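Ribulose bisphosphate carboxylase (Pyrococcus horikoshii, PDB 2D69) probably catalyses the addition of CO2 and water to ribulose 1,5-bisphosphate, giving two molecules of 3-phosphoglycerate, within an archaeal AMP degradation pathway. Local coordinates at residues V28-E33 and S103-N108; S48-G53 and I86-T91; R144-V149 and G246-I251; R212-A215 and T220-Y223. One frame throughout, in Å; residues are numbered along the deposited sequence.

Interaction 1 (V28-E33 and S103-N108); sequences VEYYFE and SAVAGN
A buried tyrosine-to-backbone hydrogen bond, from Y30 to V105, ties the central strand 26-34 of the N-terminal domain to the last turn of helix 98-105, and a small valine contact flanks it. Y30 OH donates to V105 O over 2.5 Å, a short bond. The donor lies in the carbonyl plane, on a lone pair, with a C=O...O angle of 117°, and the carbonyl oxygen in turn sits at the edge of the phenol ring, near its plane. The ring therefore meets the helix end-on, and its hydroxyl also comes within 3.4 Å of V105 CB. V105 O belongs to the last residue before A106 leaves helical geometry, so this phenol takes up a carbonyl where the helix runs out of its own amide donors. Two residues back along the strand, V28 divides its branches: CG1, anti to the backbone N (chi1 178°), lies over one face of the Y30 ring, whereas CG2 meets V105 CG1 at 4.0 Å. I46 of helix 39-49 also touches Y30. Beyond the contact, S103 OG bonds to D252 and E189 of the second subunit. Helices laid across one face of a mixed sheet in this way are the build of the Rubisco N-terminal domain, which packs against the catalytic barrel of a partner subunit.

Interaction 2 (S48-G53 and I86-T91); sequences SESSIG and IAYPLT
Y88, on strand 81-88, reaches across to S50, the first residue beyond helix 39-49, and the segment 86-91 prepares and then leaves this contact. I86 comes first: it pairs through its backbone with V28 in the neighbouring strand and sends its side chain against I46 and A47 of the helix. A87 takes its backbone bond from the other side of the strand, at K71. Y88 follows, pointing to the same face as I86. With CG beside the backbone N and anti to the carbonyl carbon (chi1 -64°), its ring extends toward the helix end, and Y88 OH donates to S50 OG at 2.6 Å. S50 OG lies at the ring edge, in plane, 3.3 Å from Y88 CE1. The serine carbon S50 CB packs 3.5 Å from Y88 OH. A chi1 of 49° turns S50 OG back toward the helix, where it bonds to I46 O. A phenylalanine here would probably leave S50 OG without the donor that now meets it, so that the bond between strand and helix end is lost while the serine keeps its bond to I46 O. After P89 the chain enters a 3-10 turn; L90 O accepts a bond from R131 of the third subunit, and T91 OG1 bonds to R67 O. Since a carbonyl can only accept, the protons run in one direction, from Y88 OH to S50 OG and from S50 OG to I46 O, fixing the rotation of the serine hydroxyl; S50 O, buried close by, has no such partner.

Interaction 3 (R144-V149 and G246-I251); sequences REFMGV and GQYVMI
F146 turns its edge to the face of Y248 where helix 139-147 packs against the start of strand 248-252 in the alpha/beta (TIM) barrel of the catalytic domain. The two rings make an offset edge-to-face pair, centroids 5.5 Å apart and planes at 80°; F146 CE2 and CZ do the touching, and CE2 lies 3.8 Å from Y248 CE1. A chi1 of 77° sets the F146 ring between its backbone N and carbonyl carbon, which leaves one face for Q247. There Q247 CB makes a CH-pi contact, 4.2 Å from the ring centroid and almost on the ring normal. The extended glutamine then slides along the phenylalanine in the opposite direction, its amide tilted by 36° from the ring plane. M147 SD approaches Y248 from another side, at the ring edge 4.3 Å from CE1. Y248 OH bonds to Q309, and its ring touches L184 and L224 of other barrel strands. M147 also rests on L184 and E222, the first residues of their strands, so the helix end lies at the N-terminal end of the barrel strands, away from the C-terminal ends that carry the active site in this fold. The helix finishes in a Schellman motif with G148 at positive phi and V149 N bonded to R144 O at 3.0 Å. R144 NH1 reaches V149 O from well above the carbonyl plane. A water bridges the two segments, donating to F146 O and to Q247 OE1, each at 2.8 Å.

Interaction 4 (R212-A215 and T220-Y223); sequences RVEA and TKEY
E214 OE2 accepts the backbone N-H of K221 at 3.0 Å, with an almost straight N-H...O angle of 168°, and R210 NE adds a long, weak ion pair to the same oxygen. The amide uses the anti lone pair of the carboxylate, the one facing away from the other oxygen. Extended beyond CG, the glutamate stretches from helix 199-217 to the chain that leads into strand 222-224, passing T220 on the way: OE2 lies 3.6 Å from T220 CG2. Next to it, V213 and K221 cross at about a right angle, V213 CG1 touching K221 CE at 3.9 Å. The lysine, bent at chi2 (-63°), lays its aliphatic part on the helix and carries NZ away to W178 O and I182 O. Helix and strand are successive elements of a beta-alpha-beta unit of the barrel, so this bond links the helix to the chain leading into the next strand of the unit. An alanine at E214 removes the carboxylate and would probably leave K221 N without its acceptor, opening a gap beside T220. E222 OE2, 6.2 Å from E214 OE2, carries a like charge, and K221 O comes near the same glutamate oxygen without any bond. R210, which pairs with E222 and also bonds to K221 O, probably offsets much of this crowding of negative charge.

In the fold
The four contacts form two pairs at opposite sides of the chain's centre. Interactions 1 and 2, centres 11 Å apart, join neighbouring strands 26-34 and 81-88 of the N-terminal sheet to helices 98-105 and 39-49; along the chain, interaction 2 is nested within interaction 1, and both touch the second subunit. Interactions 3 and 4, also 11 Å apart, follow later in the catalytic barrel, with interaction 4 nested inside interaction 3; E222 OE2 joins them by a bond to Q247 N. Interactions 1 and 3 have centres about 35 Å apart and do not touch. Each domain is thus fastened internally, consistent with the two-domain build of Rubisco.

Interaction 1 (V28-E33 and S103-N108)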
loop_
_atom_site.group_PDB
_atom_site.type_symbol
_atom_site.label_atom_id
_atom_site.label_comp_id
_atom_site.label_asym_id
_atom_site.label_seq_id
_atom_site.Cartn_x
_atom_site.Cartn_y
_atom_site.Cartn_z
ATOM N N VAL A 28 -43.658 10.172 9.894
ATOM C CA VAL A 28 -43.978 9.578 8.619
ATOM C C VAL A 28 -45.496 9.640 8.418
ATOM O O VAL A 28 -46.267 9.395 9.353
ATOM C CB VAL A 28 -43.471 8.124 8.554
ATOM C CG1 VAL A 28 -43.849 7.505 7.238
ATOM C CG2 VAL A 28 -41.985 8.071 8.804
ATOM N N GLU A 29 -45.904 10.011 7.213
ATOM C CA GLU A 29 -47.299 10.072 6.850
ATOM C C GLU A 29 -47.613 8.908 5.927
ATOM O O GLU A 29 -46.924 8.713 4.917
ATOM C CB GLU A 29 -47.635 11.407 6.191
ATOM C CG GLU A 29 -47.048 12.627 6.889
ATOM C CD GLU A 29 -47.536 13.945 6.316
ATOM O OE1 GLU A 29 -46.700 14.808 5.995
ATOM O OE2 GLU A 29 -48.765 14.117 6.194
ATOM N N TYR A 30 -48.643 8.148 6.279
ATOM C CA TYR A 30 -49.122 7.026 5.507
ATOM C C TYR A 30 -50.594 7.191 5.103
ATOM O O TYR A 30 -51.444 7.660 5.883
ATOM C CB TYR A 30 -49.004 5.729 6.317
ATOM C CG TYR A 30 -47.607 5.274 6.727
ATOM C CD1 TYR A 30 -46.815 4.501 5.856
ATOM C CD2 TYR A 30 -47.082 5.582 7.989
ATOM C CE1 TYR A 30 -45.528 4.082 6.210
ATOM C CE2 TYR A 30 -45.788 5.158 8.372
ATOM C CZ TYR A 30 -45.028 4.394 7.484
ATOM O OH TYR A 30 -43.773 3.935 7.847
ATOM N N TYR A 31 -50.916 6.762 3.891
ATOM C CA TYR A 31 -52.306 6.457 3.522
ATOM C C TYR A 31 -52.541 4.952 3.683
ATOM O O TYR A 31 -51.701 4.149 3.305
ATOM C CB TYR A 31 -52.555 6.829 2.047
ATOM C CG TYR A 31 -53.881 6.302 1.507
ATOM C CD1 TYR A 31 -53.941 5.117 0.798
ATOM C CD2 TYR A 31 -55.053 6.965 1.766
ATOM C CE1 TYR A 31 -55.189 4.601 0.324
ATOM C CE2 TYR A 31 -56.300 6.487 1.291
ATOM C CZ TYR A 31 -56.358 5.296 0.574
ATOM O OH TYR A 31 -57.569 4.797 0.116
ATOM N N PHE A 32 -53.705 4.529 4.160
ATOM C CA PHE A 32 -53.948 3.092 4.197
ATOM C C PHE A 32 -55.425 2.768 4.135
ATOM O O PHE A 32 -56.244 3.643 4.286
ATOM C CB PHE A 32 -53.295 2.446 5.460
ATOM C CG PHE A 32 -53.987 2.806 6.748
ATOM C CD1 PHE A 32 -53.595 3.926 7.448
ATOM C CD2 PHE A 32 -55.032 2.035 7.245
ATOM C CE1 PHE A 32 -54.254 4.280 8.634
ATOM C CE2 PHE A 32 -55.683 2.394 8.416
ATOM C CZ PHE A 32 -55.280 3.520 9.110
ATOM N N GLU A 33 -55.736 1.501 3.872
ATOM C CA GLU A 33 -57.093 0.972 3.925
ATOM C C GLU A 33 -57.021 -0.313 4.783
ATOM O O GLU A 33 -56.221 -1.194 4.464
ATOM C CB GLU A 33 -57.596 0.651 2.499
ATOM C CG GLU A 33 -57.476 1.844 1.528
ATOM C CD GLU A 33 -57.739 1.498 0.066
ATOM O OE1 GLU A 33 -57.982 0.295 -0.235
ATOM O OE2 GLU A 33 -57.670 2.436 -0.788
ATOM N N SER A 103 -35.614 0.684 5.725
ATOM C CA SER A 103 -35.939 -0.661 6.198
ATOM C C SER A 103 -37.022 -0.647 7.304
ATOM O O SER A 103 -37.875 -1.586 7.422
ATOM C CB SER A 103 -34.679 -1.313 6.722
ATOM O OG SER A 103 -34.927 -2.699 6.851
ATOM N N ALA A 104 -37.002 0.396 8.134
ATOM C CA ALA A 104 -37.984 0.524 9.201
ATOM C C ALA A 104 -39.316 1.056 8.713
ATOM O O ALA A 104 -40.358 0.431 8.958
ATOM C CB ALA A 104 -37.452 1.405 10.306
ATOM N N VAL A 105 -39.304 2.179 8.002
ATOM C CA VAL A 105 -40.566 2.871 7.667
ATOM C C VAL A 105 -41.226 2.471 6.345
ATOM O O VAL A 105 -42.353 2.868 6.021
ATOM C CB VAL A 105 -40.406 4.408 7.788
ATOM C CG1 VAL A 105 -39.825 4.745 9.104
ATOM C CG2 VAL A 105 -39.538 5.025 6.713
ATOM N N ALA A 106 -40.494 1.700 5.543
ATOM C CA ALA A 106 -40.873 1.377 4.178
ATOM C C ALA A 106 -40.529 -0.080 3.895
ATOM O O ALA A 106 -40.265 -0.409 2.758
ATOM C CB ALA A 106 -40.175 2.328 3.181
ATOM N N GLY A 107 -40.636 -0.948 4.911
ATOM C CA GLY A 107 -40.186 -2.323 4.844
ATOM C C GLY A 107 -41.318 -3.326 4.918
ATOM O O GLY A 107 -42.168 -3.387 4.010
ATOM N N ASN A 108 -41.360 -4.088 6.000
ATOM C CA ASN A 108 -42.364 -5.135 6.180
ATOM C C ASN A 108 -43.768 -4.602 6.223
ATOM O O ASN A 108 -44.718 -5.393 6.115
ATOM C CB ASN A 108 -42.113 -5.904 7.477
ATOM C CG ASN A 108 -41.054 -6.971 7.317
ATOM O OD1 ASN A 108 -40.395 -7.052 6.262
ATOM N ND2 ASN A 108 -40.876 -7.805 8.349
#

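Interaction 2 (S48-G53 and I86-T91)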
loop_
_atom_site.group_PDB
_atom_site.type_symbol
_atom_site.label_atom_id
_atom_site.label_comp_id
_atom_site.label_asym_id
_atom_site.label_seq_id
_atom_site.Cartn_x
_atom_site.Cartn_y
_atom_site.Cartn_z
ATOM N N SER A 48 -46.187 -0.201 15.013
ATOM C CA SER A 48 -45.582 -1.368 15.622
ATOM C C SER A 48 -44.471 -2.020 14.767
ATOM O O SER A 48 -43.334 -2.225 15.213
ATOM C CB SER A 48 -46.695 -2.395 15.822
ATOM O OG SER A 48 -46.119 -3.478 16.422
ATOM N N GLU A 49 -44.812 -2.346 13.530
ATOM C CA GLU A 49 -43.936 -3.085 12.673
ATOM C C GLU A 49 -42.775 -2.165 12.217
ATOM O O GLU A 49 -41.682 -2.642 11.925
ATOM C CB GLU A 49 -44.733 -3.674 11.522
ATOM C CG GLU A 49 -43.945 -4.579 10.585
ATOM C CD GLU A 49 -43.554 -5.914 11.213
ATOM O OE1 GLU A 49 -44.206 -6.323 12.230
ATOM O OE2 GLU A 49 -42.586 -6.533 10.681
ATOM N N SER A 50 -42.997 -0.855 12.193
ATOM C CA SER A 50 -41.915 0.073 11.873
ATOM C C SER A 50 -41.104 0.472 13.115
ATOM O O SER A 50 -40.226 1.275 13.025
ATOM C CB SER A 50 -42.427 1.315 11.140
ATOM O OG SER A 50 -43.551 1.942 11.748
ATOM N N SER A 51 -41.423 -0.064 14.283
ATOM C CA SER A 51 -40.689 0.287 15.494
ATOM C C SER A 51 -40.302 -0.982 16.241
ATOM O O SER A 51 -39.481 -1.697 15.729
ATOM C CB SER A 51 -41.469 1.306 16.367
ATOM O OG SER A 51 -42.624 0.755 16.987
ATOM N N ILE A 52 -40.902 -1.282 17.390
ATOM C CA ILE A 52 -40.454 -2.367 18.256
ATOM C C ILE A 52 -41.252 -3.647 18.090
ATOM O O ILE A 52 -40.908 -4.686 18.672
ATOM C CB ILE A 52 -40.479 -1.941 19.757
ATOM C CG1 ILE A 52 -41.884 -1.592 20.259
ATOM C CG2 ILE A 52 -39.612 -0.764 20.029
ATOM C CD1 ILE A 52 -42.001 -1.596 21.760
ATOM N N GLY A 53 -42.386 -3.578 17.403
ATOM C CA GLY A 53 -43.160 -4.776 17.143
ATOM C C GLY A 53 -44.032 -5.028 18.340
ATOM O O GLY A 53 -44.042 -4.227 19.264
ATOM N N ILE A 86 -47.283 9.306 11.985
ATOM C CA ILE A 86 -46.669 8.506 13.036
ATOM C C ILE A 86 -45.337 9.139 13.407
ATOM O O ILE A 86 -44.610 9.625 12.532
ATOM C CB ILE A 86 -46.474 7.042 12.585
ATOM C CG1 ILE A 86 -47.828 6.423 12.141
ATOM C CG2 ILE A 86 -45.863 6.230 13.739
ATOM C CD1 ILE A 86 -47.719 4.955 11.564
ATOM N N ALA A 87 -45.081 9.171 14.707
ATOM C CA ALA A 87 -43.889 9.782 15.259
ATOM C C ALA A 87 -42.914 8.735 15.776
ATOM O O ALA A 87 -43.315 7.816 16.476
ATOM C CB ALA A 87 -44.254 10.738 16.375
ATOM N N TYR A 88 -41.636 8.948 15.451
ATOM C CA TYR A 88 -40.521 8.026 15.684
ATOM C C TYR A 88 -39.391 8.702 16.435
ATOM O O TYR A 88 -38.818 9.669 15.940
ATOM C CB TYR A 88 -39.944 7.520 14.337
ATOM C CG TYR A 88 -40.949 6.695 13.530
ATOM C CD1 TYR A 88 -40.936 5.321 13.570
ATOM C CD2 TYR A 88 -41.923 7.322 12.746
ATOM C CE1 TYR A 88 -41.838 4.580 12.844
ATOM C CE2 TYR A 88 -42.799 6.614 11.995
ATOM C CZ TYR A 88 -42.779 5.233 12.057
ATOM O OH TYR A 88 -43.704 4.548 11.335
ATOM N N PRO A 89 -39.044 8.179 17.606
ATOM C CA PRO A 89 -37.847 8.621 18.309
ATOM C C PRO A 89 -36.579 8.169 17.604
ATOM O O PRO A 89 -36.533 7.090 16.974
ATOM C CB PRO A 89 -37.998 7.969 19.688
ATOM C CG PRO A 89 -38.726 6.759 19.418
ATOM C CD PRO A 89 -39.720 7.079 18.316
ATOM N N LEU A 90 -35.546 9.022 17.673
ATOM C CA LEU A 90 -34.305 8.769 16.953
ATOM C C LEU A 90 -33.492 7.609 17.507
ATOM O O LEU A 90 -32.563 7.173 16.874
ATOM C CB LEU A 90 -33.460 10.021 16.949
ATOM C CG LEU A 90 -34.150 11.197 16.290
ATOM C CD1 LEU A 90 -33.124 12.264 16.113
ATOM C CD2 LEU A 90 -34.719 10.850 14.922
ATOM N N THR A 91 -33.879 7.084 18.662
ATOM C CA THR A 91 -33.306 5.862 19.171
ATOM C C THR A 91 -33.565 4.629 18.278
ATOM O O THR A 91 -32.983 3.550 18.504
ATOM C CB THR A 91 -33.879 5.599 20.591
ATOM O OG1 THR A 91 -35.289 5.767 20.548
ATOM C CG2 THR A 91 -33.445 6.704 21.595
#

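Interaction 3 (R144-V149 and G246-I251)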
loop_
_atom_site.group_PDB
_atom_site.type_symbol
_atom_site.label_atom_id
_atom_site.label_comp_id
_atom_site.label_asym_id
_atom_site.label_seq_id
_atom_site.Cartn_x
_atom_site.Cartn_y
_atom_site.Cartn_z
ATOM N N ARG A 144 -25.174 25.534 -11.998
ATOM C CA ARG A 144 -25.224 26.758 -12.815
ATOM C C ARG A 144 -23.868 27.386 -12.923
ATOM O O ARG A 144 -23.507 27.929 -13.982
ATOM C CB ARG A 144 -26.220 27.769 -12.258
ATOM C CG ARG A 144 -27.687 27.448 -12.535
ATOM C CD ARG A 144 -28.623 28.646 -12.312
ATOM N NE ARG A 144 -29.977 28.331 -12.699
ATOM C CZ ARG A 144 -30.413 28.230 -13.936
ATOM N NH1 ARG A 144 -29.620 28.439 -14.976
ATOM N NH2 ARG A 144 -31.656 27.906 -14.154
ATOM N N GLU A 145 -23.116 27.343 -11.822
ATOM C CA GLU A 145 -21.762 27.911 -11.797
ATOM C C GLU A 145 -20.769 27.196 -12.735
ATOM O O GLU A 145 -20.046 27.853 -13.520
ATOM C CB GLU A 145 -21.225 27.920 -10.382
ATOM C CG GLU A 145 -19.800 28.421 -10.235
ATOM C CD GLU A 145 -19.283 28.390 -8.786
ATOM O OE1 GLU A 145 -19.395 27.335 -8.088
ATOM O OE2 GLU A 145 -18.711 29.414 -8.363
ATOM N N PHE A 146 -20.730 25.874 -12.705
ATOM C CA PHE A 146 -19.738 25.154 -13.533
ATOM C C PHE A 146 -20.176 25.030 -14.975
ATOM O O PHE A 146 -19.348 24.864 -15.863
ATOM C CB PHE A 146 -19.245 23.823 -12.857
ATOM C CG PHE A 146 -20.178 22.660 -12.916
ATOM C CD1 PHE A 146 -20.584 22.034 -11.724
ATOM C CD2 PHE A 146 -20.568 22.118 -14.122
ATOM C CE1 PHE A 146 -21.413 20.900 -11.743
ATOM C CE2 PHE A 146 -21.418 21.008 -14.169
ATOM C CZ PHE A 146 -21.844 20.385 -12.966
ATOM N N MET A 147 -21.476 25.185 -15.226
ATOM C CA MET A 147 -21.984 25.148 -16.603
ATOM C C MET A 147 -21.935 26.548 -17.232
ATOM O O MET A 147 -22.064 26.708 -18.451
ATOM C CB MET A 147 -23.406 24.625 -16.606
ATOM C CG MET A 147 -23.571 23.103 -16.336
ATOM S SD MET A 147 -22.572 22.110 -17.453
ATOM C CE MET A 147 -23.271 22.467 -19.114
ATOM N N GLY A 148 -21.752 27.561 -16.393
ATOM C CA GLY A 148 -21.719 28.956 -16.840
ATOM C C GLY A 148 -23.070 29.438 -17.348
ATOM O O GLY A 148 -23.125 30.304 -18.273
ATOM N N VAL A 149 -24.160 28.892 -16.791
ATOM C CA VAL A 149 -25.497 29.266 -17.246
ATOM C C VAL A 149 -26.332 29.839 -16.117
ATOM O O VAL A 149 -26.797 29.081 -15.239
ATOM C CB VAL A 149 -26.218 28.062 -17.922
ATOM C CG1 VAL A 149 -27.631 28.430 -18.323
ATOM C CG2 VAL A 149 -25.420 27.604 -19.152
ATOM N N GLY A 246 -14.680 15.136 -16.616
ATOM C CA GLY A 246 -16.118 15.250 -16.464
ATOM C C GLY A 246 -16.534 15.757 -15.110
ATOM O O GLY A 246 -15.850 15.506 -14.099
ATOM N N GLN A 247 -17.675 16.441 -15.062
ATOM C CA GLN A 247 -18.242 16.899 -13.798
ATOM C C GLN A 247 -19.589 16.325 -13.459
ATOM O O GLN A 247 -20.194 16.763 -12.487
ATOM C CB GLN A 247 -18.294 18.438 -13.717
ATOM C CG GLN A 247 -16.926 19.092 -13.911
ATOM C CD GLN A 247 -16.879 20.645 -13.767
ATOM O OE1 GLN A 247 -17.013 21.361 -14.769
ATOM N NE2 GLN A 247 -16.599 21.145 -12.546
ATOM N N TYR A 248 -20.075 15.361 -14.240
ATOM C CA TYR A 248 -21.361 14.694 -13.999
ATOM C C TYR A 248 -21.303 13.172 -14.207
ATOM O O TYR A 248 -20.635 12.681 -15.087
ATOM C CB TYR A 248 -22.373 15.195 -15.036
ATOM C CG TYR A 248 -23.284 16.401 -14.812
ATOM C CD1 TYR A 248 -23.149 17.574 -15.610
ATOM C CD2 TYR A 248 -24.347 16.335 -13.972
ATOM C CE1 TYR A 248 -24.083 18.597 -15.540
ATOM C CE2 TYR A 248 -25.256 17.383 -13.858
ATOM C CZ TYR A 248 -25.124 18.505 -14.654
ATOM O OH TYR A 248 -26.059 19.486 -14.560
ATOM N N VAL A 249 -22.020 12.432 -13.375
ATOM C CA VAL A 249 -22.376 11.049 -13.660
ATOM C C VAL A 249 -23.863 10.903 -13.483
ATOM O O VAL A 249 -24.482 11.597 -12.657
ATOM C CB VAL A 249 -21.595 10.057 -12.751
ATOM C CG1 VAL A 249 -20.134 10.226 -12.974
ATOM C CG2 VAL A 249 -21.869 10.291 -11.260
ATOM N N MET A 250 -24.428 9.939 -14.216
ATOM C CA MET A 250 -25.805 9.591 -14.154
ATOM C C MET A 250 -25.902 8.220 -13.490
ATOM O O MET A 250 -25.128 7.303 -13.796
ATOM C CB MET A 250 -26.394 9.515 -15.561
ATOM C CG MET A 250 -27.695 8.635 -15.657
ATOM S SD MET A 250 -28.382 8.806 -17.330
ATOM C CE MET A 250 -29.145 7.293 -17.430
ATOM N N ILE A 251 -26.820 8.100 -12.568
ATOM C CA ILE A 251 -27.054 6.837 -11.897
ATOM C C ILE A 251 -28.551 6.552 -11.971
ATOM O O ILE A 251 -29.348 7.422 -11.678
ATOM C CB ILE A 251 -26.585 6.901 -10.437
ATOM C CG1 ILE A 251 -25.078 7.220 -10.335
ATOM C CG2 ILE A 251 -26.834 5.584 -9.730
ATOM C CD1 ILE A 251 -24.568 7.402 -8.903
HETATM O O HOH W 1 -16.754 23.900 -15.797
#

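Interaction 4 (R212-A215 and T220-Y223)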
loop_
_atom_site.group_PDB
_atom_site.type_symbol
_atom_site.label_atom_id
_atom_site.label_comp_id
_atom_site.label_asym_id
_atom_site.label_seq_id
_atom_site.Cartn_x
_atom_site.Cartn_y
_atom_site.Cartn_z
ATOM N N ARG A 212 -13.607 19.707 -27.744
ATOM C CA ARG A 212 -13.543 20.379 -29.057
ATOM C C ARG A 212 -14.734 21.327 -29.249
ATOM O O ARG A 212 -14.572 22.452 -29.752
ATOM C CB ARG A 212 -13.485 19.338 -30.175
ATOM C CG ARG A 212 -13.388 19.902 -31.582
ATOM C CD ARG A 212 -13.728 18.867 -32.646
ATOM N NE ARG A 212 -13.942 19.498 -33.953
ATOM C CZ ARG A 212 -14.489 18.884 -34.998
ATOM N NH1 ARG A 212 -14.852 17.606 -34.922
ATOM N NH2 ARG A 212 -14.642 19.544 -36.142
ATOM N N VAL A 213 -15.926 20.885 -28.851
ATOM C CA VAL A 213 -17.146 21.698 -29.024
ATOM C C VAL A 213 -17.112 22.953 -28.152
ATOM O O VAL A 213 -17.499 24.046 -28.622
ATOM C CB VAL A 213 -18.416 20.948 -28.760
ATOM C CG1 VAL A 213 -19.638 21.873 -28.955
ATOM C CG2 VAL A 213 -18.545 19.777 -29.731
ATOM N N GLU A 214 -16.579 22.803 -26.938
ATOM C CA GLU A 214 -16.329 23.906 -26.049
ATOM C C GLU A 214 -15.415 24.901 -26.721
ATOM O O GLU A 214 -15.701 26.081 -26.659
ATOM C CB GLU A 214 -15.743 23.455 -24.706
ATOM C CG GLU A 214 -16.796 22.827 -23.812
ATOM C CD GLU A 214 -16.295 22.467 -22.431
ATOM O OE1 GLU A 214 -15.091 22.446 -22.208
ATOM O OE2 GLU A 214 -17.119 22.179 -21.564
ATOM N N ALA A 215 -14.303 24.454 -27.299
ATOM C CA ALA A 215 -13.381 25.389 -27.954
ATOM C C ALA A 215 -14.038 26.133 -29.123
ATOM O O ALA A 215 -13.813 27.324 -29.303
ATOM C CB ALA A 215 -12.096 24.661 -28.405
ATOM N N THR A 220 -19.880 25.907 -22.361
ATOM C CA THR A 220 -19.611 24.711 -21.611
ATOM C C THR A 220 -20.581 23.558 -21.972
ATOM O O THR A 220 -21.790 23.733 -22.036
ATOM C CB THR A 220 -19.642 25.046 -20.125
ATOM O OG1 THR A 220 -18.597 25.993 -19.826
ATOM C CG2 THR A 220 -19.303 23.801 -19.256
ATOM N N LYS A 221 -20.015 22.381 -22.190
ATOM C CA LYS A 221 -20.782 21.220 -22.531
ATOM C C LYS A 221 -20.481 20.099 -21.527
ATOM O O LYS A 221 -19.346 19.952 -21.052
ATOM C CB LYS A 221 -20.463 20.764 -23.957
ATOM C CG LYS A 221 -20.567 21.854 -25.053
ATOM C CD LYS A 221 -21.975 22.361 -25.147
ATOM C CE LYS A 221 -22.155 23.328 -26.304
ATOM N NZ LYS A 221 -23.598 23.758 -26.354
ATOM N N GLU A 222 -21.499 19.319 -21.232
ATOM C CA GLU A 222 -21.364 18.231 -20.277
ATOM C C GLU A 222 -22.113 16.993 -20.728
ATOM O O GLU A 222 -22.793 16.992 -21.759
ATOM C CB GLU A 222 -21.772 18.670 -18.872
ATOM C CG GLU A 222 -20.557 18.924 -18.018
ATOM C CD GLU A 222 -19.707 17.676 -17.740
ATOM O OE1 GLU A 222 -20.202 16.525 -17.822
ATOM O OE2 GLU A 222 -18.529 17.860 -17.391
ATOM N N TYR A 223 -21.954 15.940 -19.933
ATOM C CA TYR A 223 -22.316 14.596 -20.342
ATOM C C TYR A 223 -22.814 13.821 -19.133
ATOM O O TYR A 223 -22.039 13.500 -18.242
ATOM C CB TYR A 223 -21.076 13.899 -20.948
ATOM C CG TYR A 223 -21.323 12.523 -21.542
ATOM C CD1 TYR A 223 -22.602 12.033 -21.728
ATOM C CD2 TYR A 223 -20.272 11.718 -21.920
ATOM C CE1 TYR A 223 -22.811 10.790 -22.230
ATOM C CE2 TYR A 223 -20.483 10.460 -22.466
ATOM C CZ TYR A 223 -21.728 9.998 -22.603
ATOM O OH TYR A 223 -21.936 8.748 -23.119
#